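Local coordinates for uncharacterized protein (Staphylococcus aureus subsp. aureus Mu50, PDB 4QPV) that is of unknown function but belongs to the DUF1672 family and adopts a fold built from a kinked-helix-beta-beta-beta repeat, at residues Asp49-Arg54 and Ser101-Asp106; Glu56-Asp61 and Ala94-Asp99; Phe63-Lys68 and Val83-His88; Asp89-Ala94 and Phe129-His134. All coordinates share one frame; numbering follows the deposited sequence.

How the contacts relate
From the N terminus, helix 48-63 leads into the three-stranded antiparallel meander 67-75, 78-87 and 90-98, after which the chain runs through a loop into helix 116-133. Contact 1 brings that loop back to the first part of helix 48-63. Nested within it, contact 2 packs strand 90-98 against the later turns of the same helix, and contact 3, nested deeper still, zips the open end of the hairpin 67-75/78-87. Contact 4 opens where contact 3 closes; it crosses contacts 1 and 2 along the chain and ties the start of strand 90-98 to the end of helix 116-133. Ala94 is common to contacts 2 and 4.

Contact 1: residues Asp49-Arg54 and Ser101-Asp106; sequences DKIAKR and SIIESD
A salt-bridge network and an arginine inserted among backbone carbonyls fasten the loop after the meander to helix 48-63, where Lys50, Lys53 and Arg54 face Ile102, Ile103, Ser105 and Asp106. Lys50 bends at chi2 (67°) and passes Ile103, its CE 3.3 Å from Ile103 O, before NZ reaches Asp106 OD1 at 2.7 Å on the syn side, tilted 32° out of the carboxylate plane. A water accepts from the same NZ and donates to Ile103 O. Lys53 NZ adds a long salt bridge to Asp106 OD1 at 3.8 Å, so two positive charges probably steady this carboxylate. Arg54 NE donates to Ile102 O at 2.9 Å, nearly in the guanidinium plane and in the carbonyl plane, with an N-H...O angle of 154°. Over one face of the same group sits the Ser105 carbonyl, too badly angled to bond. NH2 holds a second water that donates to Ser101 O, while NH1 turns to Gln57 OE1 and Ser107 O; the group is thus fixed in rotation. The aliphatic start of Arg54 runs antiparallel to the Ile102 side chain, its CB 3.6 Å from Ile102 CG1. Ile51 touches Ile102 and Ile103 more loosely; it also meets Phe43 of helix 38-46, Val72 of strand 67-75, and Val79 and Val81 of strand 78-87.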
loop_
_atom_site.group_PDB
_atom_site.type_symbol
_atom_site.label_atom_id
_atom_site.label_comp_id
_atom_site.label_asym_id
_atom_site.label_seq_id
_atom_site.Cartn_x
_atom_site.Cartn_y
_atom_site.Cartn_z
ATOM N N ASP A 49 -15.267 17.365 1.040
ATOM C CA ASP A 49 -14.576 18.035 -0.074
ATOM C C ASP A 49 -13.374 18.885 0.377
ATOM O O ASP A 49 -12.314 18.829 -0.245
ATOM C CB ASP A 49 -15.550 18.903 -0.888
ATOM C CG ASP A 49 -16.625 18.103 -1.617
ATOM O OD1 ASP A 49 -16.481 16.862 -1.721
ATOM O OD2 ASP A 49 -17.619 18.710 -2.054
ATOM N N LYS A 50 -13.538 19.665 1.435
ATOM C CA LYS A 50 -12.449 20.510 1.929
ATOM C C LYS A 50 -11.306 19.640 2.434
ATOM O O LYS A 50 -10.152 19.916 2.132
ATOM C CB LYS A 50 -12.954 21.427 3.069
ATOM C CG LYS A 50 -11.874 22.312 3.728
ATOM C CD LYS A 50 -11.332 23.363 2.749
ATOM C CE LYS A 50 -10.643 24.486 3.481
ATOM N NZ LYS A 50 -10.462 25.672 2.602
ATOM N N ILE A 51 -11.635 18.577 3.183
ATOM C CA ILE A 51 -10.598 17.711 3.766
ATOM C C ILE A 51 -9.845 16.998 2.630
ATOM O O ILE A 51 -8.606 16.934 2.663
ATOM C CB ILE A 51 -11.181 16.733 4.830
ATOM C CG1 ILE A 51 -11.722 17.493 6.067
ATOM C CG2 ILE A 51 -10.132 15.691 5.249
ATOM C CD1 ILE A 51 -12.780 16.645 6.924
ATOM N N ALA A 52 -10.585 16.515 1.614
ATOM C CA ALA A 52 -9.993 15.863 0.435
ATOM C C ALA A 52 -9.025 16.818 -0.277
ATOM O O ALA A 52 -7.894 16.435 -0.577
ATOM C CB ALA A 52 -11.088 15.408 -0.521
ATOM N N LYS A 53 -9.448 18.088 -0.472
ATOM C CA LYS A 53 -8.637 19.123 -1.118
ATOM C C LYS A 53 -7.354 19.383 -0.313
ATOM O O LYS A 53 -6.272 19.472 -0.909
ATOM C CB LYS A 53 -9.466 20.434 -1.270
ATOM C CG LYS A 53 -8.679 21.593 -1.877
ATOM C CD LYS A 53 -9.554 22.780 -2.282
ATOM C CE LYS A 53 -10.050 23.613 -1.127
ATOM N NZ LYS A 53 -10.676 24.875 -1.608
ATOM N N ARG A 54 -7.478 19.510 1.029
ATOM C CA ARG A 54 -6.311 19.747 1.909
ATOM C C ARG A 54 -5.359 18.532 1.908
ATOM O O ARG A 54 -4.138 18.713 1.914
ATOM C CB ARG A 54 -6.739 20.116 3.344
ATOM C CG ARG A 54 -7.482 21.474 3.435
ATOM C CD ARG A 54 -6.522 22.645 3.264
ATOM N NE ARG A 54 -6.007 23.116 4.550
ATOM C CZ ARG A 54 -4.921 23.872 4.699
ATOM N NH1 ARG A 54 -4.173 24.190 3.650
ATOM N NH2 ARG A 54 -4.574 24.310 5.897
ATOM N N SER A 101 -9.095 21.571 12.614
ATOM C CA SER A 101 -8.642 22.913 12.207
ATOM C C SER A 101 -8.093 22.954 10.762
ATOM O O SER A 101 -7.848 24.044 10.249
ATOM C CB SER A 101 -7.589 23.444 13.173
ATOM O OG SER A 101 -6.414 22.655 13.092
ATOM N N ILE A 102 -7.944 21.799 10.095
ATOM C CA ILE A 102 -7.506 21.747 8.691
ATOM C C ILE A 102 -8.453 22.535 7.747
ATOM O O ILE A 102 -8.000 23.020 6.712
ATOM C CB ILE A 102 -7.304 20.287 8.184
ATOM C CG1 ILE A 102 -6.434 20.254 6.895
ATOM C CG2 ILE A 102 -8.645 19.534 8.004
ATOM C CD1 ILE A 102 -4.974 20.736 7.041
ATOM N N ILE A 103 -9.739 22.698 8.118
ATOM C CA ILE A 103 -10.711 23.430 7.279
ATOM C C ILE A 103 -10.515 24.952 7.336
ATOM O O ILE A 103 -11.156 25.674 6.570
ATOM C CB ILE A 103 -12.167 23.071 7.721
ATOM C CG1 ILE A 103 -12.518 23.616 9.144
ATOM C CG2 ILE A 103 -12.467 21.555 7.568
ATOM C CD1 ILE A 103 -14.063 23.664 9.445
ATOM N N GLU A 104 -9.676 25.441 8.260
ATOM C CA GLU A 104 -9.535 26.876 8.526
ATOM C C GLU A 104 -8.766 27.681 7.479
ATOM O O GLU A 104 -8.905 28.907 7.454
ATOM C CB GLU A 104 -8.880 27.094 9.890
ATOM C CG GLU A 104 -9.770 26.668 11.053
ATOM C CD GLU A 104 -9.169 26.880 12.427
ATOM O OE1 GLU A 104 -8.116 27.550 12.527
ATOM O OE2 GLU A 104 -9.742 26.354 13.405
ATOM N N SER A 105 -7.966 27.030 6.634
ATOM C CA SER A 105 -7.132 27.764 5.676
ATOM C C SER A 105 -6.852 26.974 4.400
ATOM O O SER A 105 -7.172 25.799 4.316
ATOM C CB SER A 105 -5.796 28.088 6.359
ATOM O OG SER A 105 -4.891 28.770 5.515
ATOM N N ASP A 106 -6.240 27.639 3.407
ATOM C CA ASP A 106 -5.735 26.977 2.201
ATOM C C ASP A 106 -4.227 27.233 2.100
ATOM O O ASP A 106 -3.610 26.901 1.088
ATOM C CB ASP A 106 -6.470 27.424 0.933
ATOM C CG ASP A 106 -7.921 27.022 0.926
ATOM O OD1 ASP A 106 -8.202 25.809 1.055
ATOM O OD2 ASP A 106 -8.780 27.924 0.860
HETATM O O HOH W 1 -10.496 27.644 4.627
HETATM O O HOH W 2 -5.765 24.811 8.508
#

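Contact 2: residues Glu56-Asp61 and Ala94-Asp99; sequences EQFFMD and ASIPFD
Phe58 and Phe59 of helix 48-63 pack on Ala94, Ile96 and Phe98 of strand 90-98, a helix-on-sheet layer in which helix 48-63 crosses the last strand of the three-stranded antiparallel meander that follows it. The two short segments run at 110° to one another with their axes 9.8 Å apart at closest approach, and the gap is bridged by side chains alone.

The one CH-pi contact is made by Ile96, in the conformer described. Having CG1 anti to the backbone N (chi1 -177°) directs that branch toward the helix, and Ile96 CD1 at its end lies over a face of the Phe58 ring, 3.9 Å from the centroid and 24° off the normal. The methyl is displaced toward the rim, with Phe58 CZ its closest ring atom.

The other contacts are simple apolar packing. In the same conformer the CG2 branch of Ile96 leads to Phe59 instead and meets the edge of that ring at CE1, 3.9 Å away, so its two branches serve two neighbouring aromatic rings. Phe98 comes in from farther along the strand and presents its ring edge to the CB of Phe58. Helix 116-133 closes on the same cluster, with Met118 and Leu121 against Phe58 and Val125 against Phe59. At the other end of the row, Ala94 CB lies 3.8 Å from Phe59 CZ.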
loop_
_atom_site.group_PDB
_atom_site.type_symbol
_atom_site.label_atom_id
_atom_site.label_comp_id
_atom_site.label_asym_id
_atom_site.label_seq_id
_atom_site.Cartn_x
_atom_site.Cartn_y
_atom_site.Cartn_z
ATOM N N GLU A 56 -4.942 16.368 -0.602
ATOM C CA GLU A 56 -4.261 16.420 -1.906
ATOM C C GLU A 56 -3.171 17.500 -1.881
ATOM O O GLU A 56 -2.034 17.251 -2.309
ATOM C CB GLU A 56 -5.289 16.665 -3.025
ATOM C CG GLU A 56 -6.169 15.431 -3.246
ATOM C CD GLU A 56 -7.494 15.671 -3.951
ATOM O OE1 GLU A 56 -7.759 16.820 -4.379
ATOM O OE2 GLU A 56 -8.284 14.705 -4.055
ATOM N N GLN A 57 -3.492 18.677 -1.300
ATOM C CA GLN A 57 -2.523 19.769 -1.180
ATOM C C GLN A 57 -1.295 19.310 -0.388
ATOM O O GLN A 57 -0.177 19.672 -0.757
ATOM C CB GLN A 57 -3.158 20.996 -0.494
ATOM C CG GLN A 57 -2.211 22.208 -0.369
ATOM C CD GLN A 57 -2.810 23.311 0.467
ATOM O OE1 GLN A 57 -3.903 23.175 1.026
ATOM N NE2 GLN A 57 -2.138 24.459 0.535
ATOM N N PHE A 58 -1.511 18.575 0.731
ATOM C CA PHE A 58 -0.408 18.092 1.568
ATOM C C PHE A 58 0.620 17.289 0.737
ATOM O O PHE A 58 1.829 17.513 0.864
ATOM C CB PHE A 58 -0.931 17.224 2.726
ATOM C CG PHE A 58 0.154 16.754 3.673
ATOM C CD1 PHE A 58 0.859 15.579 3.423
ATOM C CD2 PHE A 58 0.437 17.460 4.840
ATOM C CE1 PHE A 58 1.872 15.149 4.296
ATOM C CE2 PHE A 58 1.444 17.032 5.711
ATOM C CZ PHE A 58 2.155 15.878 5.436
ATOM N N PHE A 59 0.143 16.365 -0.085
ATOM C CA PHE A 59 1.020 15.507 -0.891
ATOM C C PHE A 59 1.721 16.295 -1.980
ATOM O O PHE A 59 2.867 15.972 -2.303
ATOM C CB PHE A 59 0.248 14.317 -1.469
ATOM C CG PHE A 59 0.089 13.218 -0.448
ATOM C CD1 PHE A 59 -0.947 13.258 0.483
ATOM C CD2 PHE A 59 1.021 12.182 -0.363
ATOM C CE1 PHE A 59 -1.062 12.265 1.470
ATOM C CE2 PHE A 59 0.924 11.213 0.640
ATOM C CZ PHE A 59 -0.115 11.261 1.548
HETATM N N MSE A 60 1.073 17.358 -2.515
HETATM C CA MSE A 60 1.726 18.195 -3.520
HETATM C C MSE A 60 2.824 19.035 -2.842
HETATM O O MSE A 60 3.953 19.040 -3.317
HETATM C CB MSE A 60 0.721 19.084 -4.287
HETATM C CG MSE A 60 1.378 19.943 -5.396
HETATM SE SE MSE A 60 2.378 18.910 -6.755
HETATM C CE MSE A 60 0.865 18.217 -7.746
ATOM N N ASP A 61 2.494 19.724 -1.720
ATOM C CA ASP A 61 3.446 20.563 -0.986
ATOM C C ASP A 61 4.687 19.792 -0.500
ATOM O O ASP A 61 5.810 20.286 -0.633
ATOM C CB ASP A 61 2.763 21.207 0.230
ATOM C CG ASP A 61 1.752 22.294 -0.105
ATOM O OD1 ASP A 61 1.769 22.795 -1.259
ATOM O OD2 ASP A 61 0.937 22.629 0.770
ATOM N N ALA A 94 -1.811 5.974 0.351
ATOM C CA ALA A 94 -1.285 6.457 1.622
ATOM C C ALA A 94 -2.383 7.169 2.357
ATOM O O ALA A 94 -3.463 7.363 1.794
ATOM C CB ALA A 94 -0.121 7.422 1.349
ATOM N N SER A 95 -2.130 7.554 3.613
ATOM C CA SER A 95 -3.101 8.346 4.370
ATOM C C SER A 95 -2.387 9.342 5.241
ATOM O O SER A 95 -1.220 9.142 5.626
ATOM C CB SER A 95 -4.047 7.466 5.188
ATOM O OG SER A 95 -3.420 6.984 6.365
ATOM N N ILE A 96 -3.095 10.431 5.558
ATOM C CA ILE A 96 -2.560 11.494 6.391
ATOM C C ILE A 96 -3.612 11.902 7.425
ATOM O O ILE A 96 -4.749 12.172 7.021
ATOM C CB ILE A 96 -2.066 12.709 5.534
ATOM C CG1 ILE A 96 -1.435 13.824 6.395
ATOM C CG2 ILE A 96 -3.141 13.271 4.587
ATOM C CD1 ILE A 96 -0.061 13.509 6.980
ATOM N N PRO A 97 -3.273 11.989 8.731
ATOM C CA PRO A 97 -4.278 12.479 9.688
ATOM C C PRO A 97 -4.261 14.002 9.732
ATOM O O PRO A 97 -3.222 14.627 9.470
ATOM C CB PRO A 97 -3.816 11.861 11.007
ATOM C CG PRO A 97 -2.321 11.798 10.882
ATOM C CD PRO A 97 -1.987 11.691 9.416
ATOM N N PHE A 98 -5.396 14.611 10.094
ATOM C CA PHE A 98 -5.478 16.054 10.295
ATOM C C PHE A 98 -6.302 16.387 11.509
ATOM O O PHE A 98 -7.230 15.647 11.826
ATOM C CB PHE A 98 -6.165 16.733 9.091
ATOM C CG PHE A 98 -5.443 16.790 7.776
ATOM C CD1 PHE A 98 -4.173 17.360 7.685
ATOM C CD2 PHE A 98 -6.090 16.435 6.598
ATOM C CE1 PHE A 98 -3.531 17.481 6.447
ATOM C CE2 PHE A 98 -5.473 16.621 5.360
ATOM C CZ PHE A 98 -4.202 17.156 5.294
ATOM N N ASP A 99 -6.059 17.556 12.115
ATOM C CA ASP A 99 -6.951 18.070 13.160
ATOM C C ASP A 99 -8.157 18.676 12.438
ATOM O O ASP A 99 -8.055 18.978 11.250
ATOM C CB ASP A 99 -6.248 19.139 14.027
ATOM C CG ASP A 99 -5.084 18.619 14.846
ATOM O OD1 ASP A 99 -5.112 17.427 15.237
ATOM O OD2 ASP A 99 -4.149 19.402 15.101
#

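Contact 3: residues Phe63-Lys68 and Val83-His88; sequences FGLKVK and VHCDDH
Asp87 meets Lys66 where the hairpin of strands 67-75 and 78-87 opens, and its side chain, not a backbone carbonyl, accepts the Lys66 amide. From Asp87 CB, which lies 3.8 Å from Lys66 O, the chain runs with CG anti to the backbone N (chi1 -173°) toward the other segment. Asp87 CG lies 4.0 Å from Lys66 CB. At the tip, Asp87 OD2 takes the bond from Lys66 N at 2.8 Å, almost straight at 175°, on the anti side and 31° out of the carboxylate plane. The same oxygen accepts a hydrogen bond from a water that also donates to Gly64 O, just past the end of the helix, and Asp87 OD2 touches Leu65 CD2 at 3.8 Å. OD1 turns to the neighbouring imidazole and takes a bond from His88 ND1 that arrives from above the carboxylate plane.

Farther along, regular pairing takes over. Lys68 and His84 form an antiparallel hydrogen-bonded pair, each amide giving to the other's carbonyl, N to O 2.9 Å both ways. On the opposite face of the hairpin, Val67 straddles two residues: CG1 rests on Cys85 CB at 3.7 Å and CG2 on Val83 CB, and both Val67 and Val83 touch Phe59 of helix 48-63. A second water links Lys66 O to Asp86 N where the strands part. Three donors meet one carboxylate, which probably stabilises the negative charge of Asp87.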
loop_
_atom_site.group_PDB
_atom_site.type_symbol
_atom_site.label_atom_id
_atom_site.label_comp_id
_atom_site.label_asym_id
_atom_site.label_seq_id
_atom_site.Cartn_x
_atom_site.Cartn_y
_atom_site.Cartn_z
ATOM N N PHE A 63 5.592 16.232 -1.205
ATOM C CA PHE A 63 6.233 15.231 -2.058
ATOM C C PHE A 63 6.314 15.622 -3.540
ATOM O O PHE A 63 7.015 14.944 -4.305
ATOM C CB PHE A 63 5.528 13.869 -1.904
ATOM C CG PHE A 63 5.493 13.417 -0.462
ATOM C CD1 PHE A 63 6.644 12.950 0.168
ATOM C CD2 PHE A 63 4.327 13.522 0.291
ATOM C CE1 PHE A 63 6.619 12.558 1.510
ATOM C CE2 PHE A 63 4.309 13.148 1.641
ATOM C CZ PHE A 63 5.459 12.680 2.242
ATOM N N GLY A 64 5.641 16.708 -3.931
ATOM C CA GLY A 64 5.647 17.170 -5.319
ATOM C C GLY A 64 4.879 16.224 -6.222
ATOM O O GLY A 64 5.168 16.119 -7.417
ATOM N N LEU A 65 3.909 15.501 -5.638
ATOM C CA LEU A 65 3.097 14.530 -6.364
ATOM C C LEU A 65 1.619 14.880 -6.370
ATOM O O LEU A 65 1.079 15.371 -5.369
ATOM C CB LEU A 65 3.272 13.138 -5.752
ATOM C CG LEU A 65 4.665 12.510 -5.958
ATOM C CD1 LEU A 65 4.893 11.373 -4.967
ATOM C CD2 LEU A 65 4.853 12.030 -7.409
ATOM N N LYS A 66 0.963 14.584 -7.493
ATOM C CA LYS A 66 -0.471 14.769 -7.673
ATOM C C LYS A 66 -1.186 13.496 -7.202
ATOM O O LYS A 66 -0.945 12.409 -7.728
ATOM C CB LYS A 66 -0.792 15.088 -9.150
ATOM C CG LYS A 66 -2.209 15.622 -9.379
ATOM C CD LYS A 66 -2.665 15.531 -10.846
ATOM C CE LYS A 66 -2.012 16.545 -11.762
ATOM N NZ LYS A 66 -2.343 16.300 -13.193
ATOM N N VAL A 67 -2.028 13.622 -6.168
ATOM C CA VAL A 67 -2.762 12.467 -5.624
ATOM C C VAL A 67 -4.253 12.791 -5.679
ATOM O O VAL A 67 -4.630 13.958 -5.857
ATOM C CB VAL A 67 -2.303 12.051 -4.173
ATOM C CG1 VAL A 67 -0.793 11.880 -4.109
ATOM C CG2 VAL A 67 -2.764 13.076 -3.114
ATOM N N LYS A 68 -5.079 11.769 -5.504
ATOM C CA LYS A 68 -6.536 11.892 -5.462
ATOM C C LYS A 68 -7.070 11.237 -4.168
ATOM O O LYS A 68 -6.776 10.073 -3.910
ATOM C CB LYS A 68 -7.159 11.232 -6.716
ATOM C CG LYS A 68 -8.671 11.408 -6.839
ATOM C CD LYS A 68 -9.040 12.746 -7.479
ATOM C CE LYS A 68 -10.531 12.942 -7.605
ATOM N NZ LYS A 68 -10.869 14.373 -7.847
ATOM N N VAL A 83 -5.376 8.522 0.174
ATOM C CA VAL A 83 -5.120 9.032 -1.166
ATOM C C VAL A 83 -4.537 7.928 -2.062
ATOM O O VAL A 83 -3.897 7.003 -1.572
ATOM C CB VAL A 83 -4.194 10.290 -1.173
ATOM C CG1 VAL A 83 -4.779 11.451 -0.352
ATOM C CG2 VAL A 83 -2.761 9.951 -0.713
ATOM N N HIS A 84 -4.753 8.056 -3.369
ATOM C CA HIS A 84 -4.146 7.201 -4.372
ATOM C C HIS A 84 -3.329 8.089 -5.289
ATOM O O HIS A 84 -3.785 9.159 -5.712
ATOM C CB HIS A 84 -5.174 6.365 -5.168
ATOM C CG HIS A 84 -4.539 5.476 -6.209
ATOM N ND1 HIS A 84 -3.813 4.352 -5.853
ATOM C CD2 HIS A 84 -4.533 5.588 -7.564
ATOM C CE1 HIS A 84 -3.406 3.802 -6.992
ATOM N NE2 HIS A 84 -3.818 4.501 -8.047
ATOM N N CYS A 85 -2.114 7.657 -5.569
ATOM C CA CYS A 85 -1.205 8.346 -6.463
ATOM C C CYS A 85 -0.942 7.467 -7.669
ATOM O O CYS A 85 -0.709 6.267 -7.519
ATOM C CB CYS A 85 0.101 8.682 -5.748
ATOM S SG CYS A 85 1.285 9.608 -6.770
ATOM N N ASP A 86 -0.992 8.074 -8.866
ATOM C CA ASP A 86 -0.612 7.442 -10.133
ATOM C C ASP A 86 -0.117 8.603 -10.983
ATOM O O ASP A 86 -0.835 9.125 -11.832
ATOM C CB ASP A 86 -1.739 6.602 -10.771
ATOM C CG ASP A 86 -1.289 5.779 -11.985
ATOM O OD1 ASP A 86 -0.185 6.044 -12.512
ATOM O OD2 ASP A 86 -2.027 4.844 -12.379
ATOM N N ASP A 87 1.102 9.047 -10.673
ATOM C CA ASP A 87 1.693 10.253 -11.247
ATOM C C ASP A 87 3.092 9.949 -11.741
ATOM O O ASP A 87 3.947 9.573 -10.936
ATOM C CB ASP A 87 1.711 11.340 -10.152
ATOM C CG ASP A 87 2.137 12.723 -10.617
ATOM O OD1 ASP A 87 2.262 12.929 -11.854
ATOM O OD2 ASP A 87 2.327 13.608 -9.749
ATOM N N HIS A 88 3.328 10.078 -13.066
ATOM C CA HIS A 88 4.628 9.775 -13.709
ATOM C C HIS A 88 5.049 8.316 -13.348
ATOM O O HIS A 88 6.204 8.048 -13.024
ATOM C CB HIS A 88 5.709 10.805 -13.310
ATOM C CG HIS A 88 5.499 12.183 -13.873
ATOM N ND1 HIS A 88 4.546 13.042 -13.351
ATOM C CD2 HIS A 88 6.164 12.820 -14.865
ATOM C CE1 HIS A 88 4.644 14.160 -14.056
ATOM N NE2 HIS A 88 5.612 14.076 -14.971
HETATM O O HOH W 3 3.786 15.836 -9.910
HETATM O O HOH W 4 -2.304 10.681 -9.180
#

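Contact 4: residues Asp89-Ala94 and Phe129-His134; sequences DIVFNA and FEYRAH
Ile90 lays its CD1 methyl over one face of the Phe129 ring, 4.0 Å from the centroid and only 13° off the normal, a CH-pi contact between the start of strand 90-98 and the last turns of helix 116-133. Its CG2 branch touches the same ring at CD1, 3.8 Å away, so both methyls of the isoleucine bear on one phenylalanine. CG1 meets the aliphatic part of Arg132, at CD.

Arg132 is drawn out straight, with chi1 at -180° and an extended chain from CG to NE. This lays its methylenes along Asp89: Arg132 CB is 3.3 Å from Asp89 O and Arg132 CG 3.9 Å from Asp89 CB. The guanidinium is carried past the strand to other partners, a salt bridge to Asp199 and hydrogen bonds to Glu197 O and Ile195 O, with Phe202 in a cation-pi contact.

The Tyr131 ring also turns its edge to Asp89 O, with Tyr131 CD2 3.6 Å from it. Val91 lies alongside that ring and points the same way, its CG2 3.7 Å from Tyr131 CE2. The tyrosine hydroxyl is hydrogen-bonded to Asp139 OD1, and its ring stacks with Phe170. The start of strand 90-98 thus joins strand 78-87, where Phe92 is backbone hydrogen-bonded to Cys85, and packs on helix 116-133, whose Phe129 also touches Met206 of helix 199-212.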
loop_
_atom_site.group_PDB
_atom_site.type_symbol
_atom_site.label_atom_id
_atom_site.label_comp_id
_atom_site.label_asym_id
_atom_site.label_seq_id
_atom_site.Cartn_x
_atom_site.Cartn_y
_atom_site.Cartn_z
ATOM N N ASP A 89 4.064 7.398 -13.369
ATOM C CA ASP A 89 4.160 5.966 -13.041
ATOM C C ASP A 89 4.557 5.700 -11.583
ATOM O O ASP A 89 4.885 4.560 -11.256
ATOM C CB ASP A 89 5.089 5.208 -14.000
ATOM C CG ASP A 89 4.443 4.908 -15.338
ATOM O OD1 ASP A 89 3.193 4.820 -15.390
ATOM O OD2 ASP A 89 5.186 4.739 -16.332
ATOM N N ILE A 90 4.512 6.739 -10.704
ATOM C CA ILE A 90 4.710 6.541 -9.259
ATOM C C ILE A 90 3.309 6.199 -8.721
ATOM O O ILE A 90 2.401 7.043 -8.779
ATOM C CB ILE A 90 5.373 7.773 -8.570
ATOM C CG1 ILE A 90 6.829 7.977 -9.128
ATOM C CG2 ILE A 90 5.340 7.646 -7.023
ATOM C CD1 ILE A 90 7.327 9.329 -8.995
ATOM N N VAL A 91 3.127 4.956 -8.256
ATOM C CA VAL A 91 1.819 4.464 -7.826
ATOM C C VAL A 91 1.845 3.989 -6.378
ATOM O O VAL A 91 2.639 3.123 -6.017
ATOM C CB VAL A 91 1.294 3.334 -8.764
ATOM C CG1 VAL A 91 -0.104 2.845 -8.334
ATOM C CG2 VAL A 91 1.307 3.775 -10.240
ATOM N N PHE A 92 0.949 4.551 -5.547
ATOM C CA PHE A 92 0.815 4.139 -4.143
ATOM C C PHE A 92 -0.495 4.639 -3.575
ATOM O O PHE A 92 -1.156 5.501 -4.166
ATOM C CB PHE A 92 1.993 4.675 -3.260
ATOM C CG PHE A 92 2.098 6.192 -3.152
ATOM C CD1 PHE A 92 1.316 6.901 -2.241
ATOM C CD2 PHE A 92 2.927 6.911 -4.009
ATOM C CE1 PHE A 92 1.378 8.306 -2.179
ATOM C CE2 PHE A 92 3.034 8.308 -3.911
ATOM C CZ PHE A 92 2.260 8.997 -2.995
ATOM N N ASN A 93 -0.831 4.072 -2.418
ATOM C CA ASN A 93 -1.930 4.513 -1.566
ATOM C C ASN A 93 -1.329 4.885 -0.236
ATOM O O ASN A 93 -0.396 4.219 0.228
ATOM C CB ASN A 93 -3.021 3.473 -1.419
ATOM C CG ASN A 93 -3.921 3.443 -2.620
ATOM O OD1 ASN A 93 -3.496 3.104 -3.731
ATOM N ND2 ASN A 93 -5.163 3.851 -2.437
ATOM N N ALA A 94 -1.811 5.974 0.351
ATOM C CA ALA A 94 -1.285 6.457 1.622
ATOM C C ALA A 94 -2.383 7.169 2.357
ATOM O O ALA A 94 -3.463 7.363 1.794
ATOM C CB ALA A 94 -0.121 7.422 1.349
ATOM N N PHE A 129 7.836 4.743 -5.815
ATOM C CA PHE A 129 9.051 4.928 -6.619
ATOM C C PHE A 129 9.659 3.562 -6.950
ATOM O O PHE A 129 10.118 3.341 -8.075
ATOM C CB PHE A 129 10.072 5.794 -5.860
ATOM C CG PHE A 129 9.829 7.286 -5.855
ATOM C CD1 PHE A 129 8.710 7.826 -5.224
ATOM C CD2 PHE A 129 10.756 8.156 -6.419
ATOM C CE1 PHE A 129 8.506 9.216 -5.192
ATOM C CE2 PHE A 129 10.551 9.542 -6.395
ATOM C CZ PHE A 129 9.437 10.062 -5.765
ATOM N N GLU A 130 9.609 2.633 -5.971
ATOM C CA GLU A 130 10.082 1.261 -6.136
ATOM C C GLU A 130 9.228 0.540 -7.165
ATOM O O GLU A 130 9.769 -0.189 -7.997
ATOM C CB GLU A 130 10.109 0.492 -4.804
ATOM C CG GLU A 130 11.203 0.946 -3.842
ATOM C CD GLU A 130 12.660 0.786 -4.258
ATOM O OE1 GLU A 130 12.934 0.223 -5.343
ATOM O OE2 GLU A 130 13.537 1.190 -3.461
ATOM N N TYR A 131 7.901 0.815 -7.163
ATOM C CA TYR A 131 7.007 0.246 -8.168
ATOM C C TYR A 131 7.445 0.686 -9.555
ATOM O O TYR A 131 7.641 -0.166 -10.420
ATOM C CB TYR A 131 5.549 0.637 -7.917
ATOM C CG TYR A 131 4.657 0.262 -9.085
ATOM C CD1 TYR A 131 4.358 -1.075 -9.359
ATOM C CD2 TYR A 131 4.188 1.233 -9.971
ATOM C CE1 TYR A 131 3.561 -1.429 -10.451
ATOM C CE2 TYR A 131 3.388 0.889 -11.062
ATOM C CZ TYR A 131 3.072 -0.441 -11.292
ATOM O OH TYR A 131 2.275 -0.770 -12.356
ATOM N N ARG A 132 7.598 2.002 -9.768
ATOM C CA ARG A 132 8.034 2.525 -11.064
ATOM C C ARG A 132 9.374 1.916 -11.495
ATOM O O ARG A 132 9.489 1.465 -12.635
ATOM C CB ARG A 132 8.130 4.053 -11.029
ATOM C CG ARG A 132 8.578 4.625 -12.364
ATOM C CD ARG A 132 8.665 6.125 -12.313
ATOM N NE ARG A 132 9.154 6.633 -13.590
ATOM C CZ ARG A 132 9.433 7.909 -13.836
ATOM N NH1 ARG A 132 9.262 8.828 -12.892
ATOM N NH2 ARG A 132 9.895 8.275 -15.023
ATOM N N ALA A 133 10.360 1.842 -10.577
ATOM C CA ALA A 133 11.695 1.298 -10.896
ATOM C C ALA A 133 11.658 -0.189 -11.332
ATOM O O ALA A 133 12.575 -0.632 -12.022
ATOM C CB ALA A 133 12.631 1.462 -9.711
ATOM N N HIS A 134 10.605 -0.936 -10.945
ATOM C CA HIS A 134 10.438 -2.365 -11.284
ATOM C C HIS A 134 9.048 -2.634 -11.872
ATOM O O HIS A 134 8.523 -3.732 -11.697
ATOM C CB HIS A 134 10.619 -3.229 -10.019
ATOM C CG HIS A 134 11.942 -3.046 -9.353
ATOM N ND1 HIS A 134 13.046 -3.787 -9.732
ATOM C CD2 HIS A 134 12.302 -2.193 -8.365
ATOM C CE1 HIS A 134 14.041 -3.359 -8.974
ATOM N NE2 HIS A 134 13.640 -2.401 -8.134
#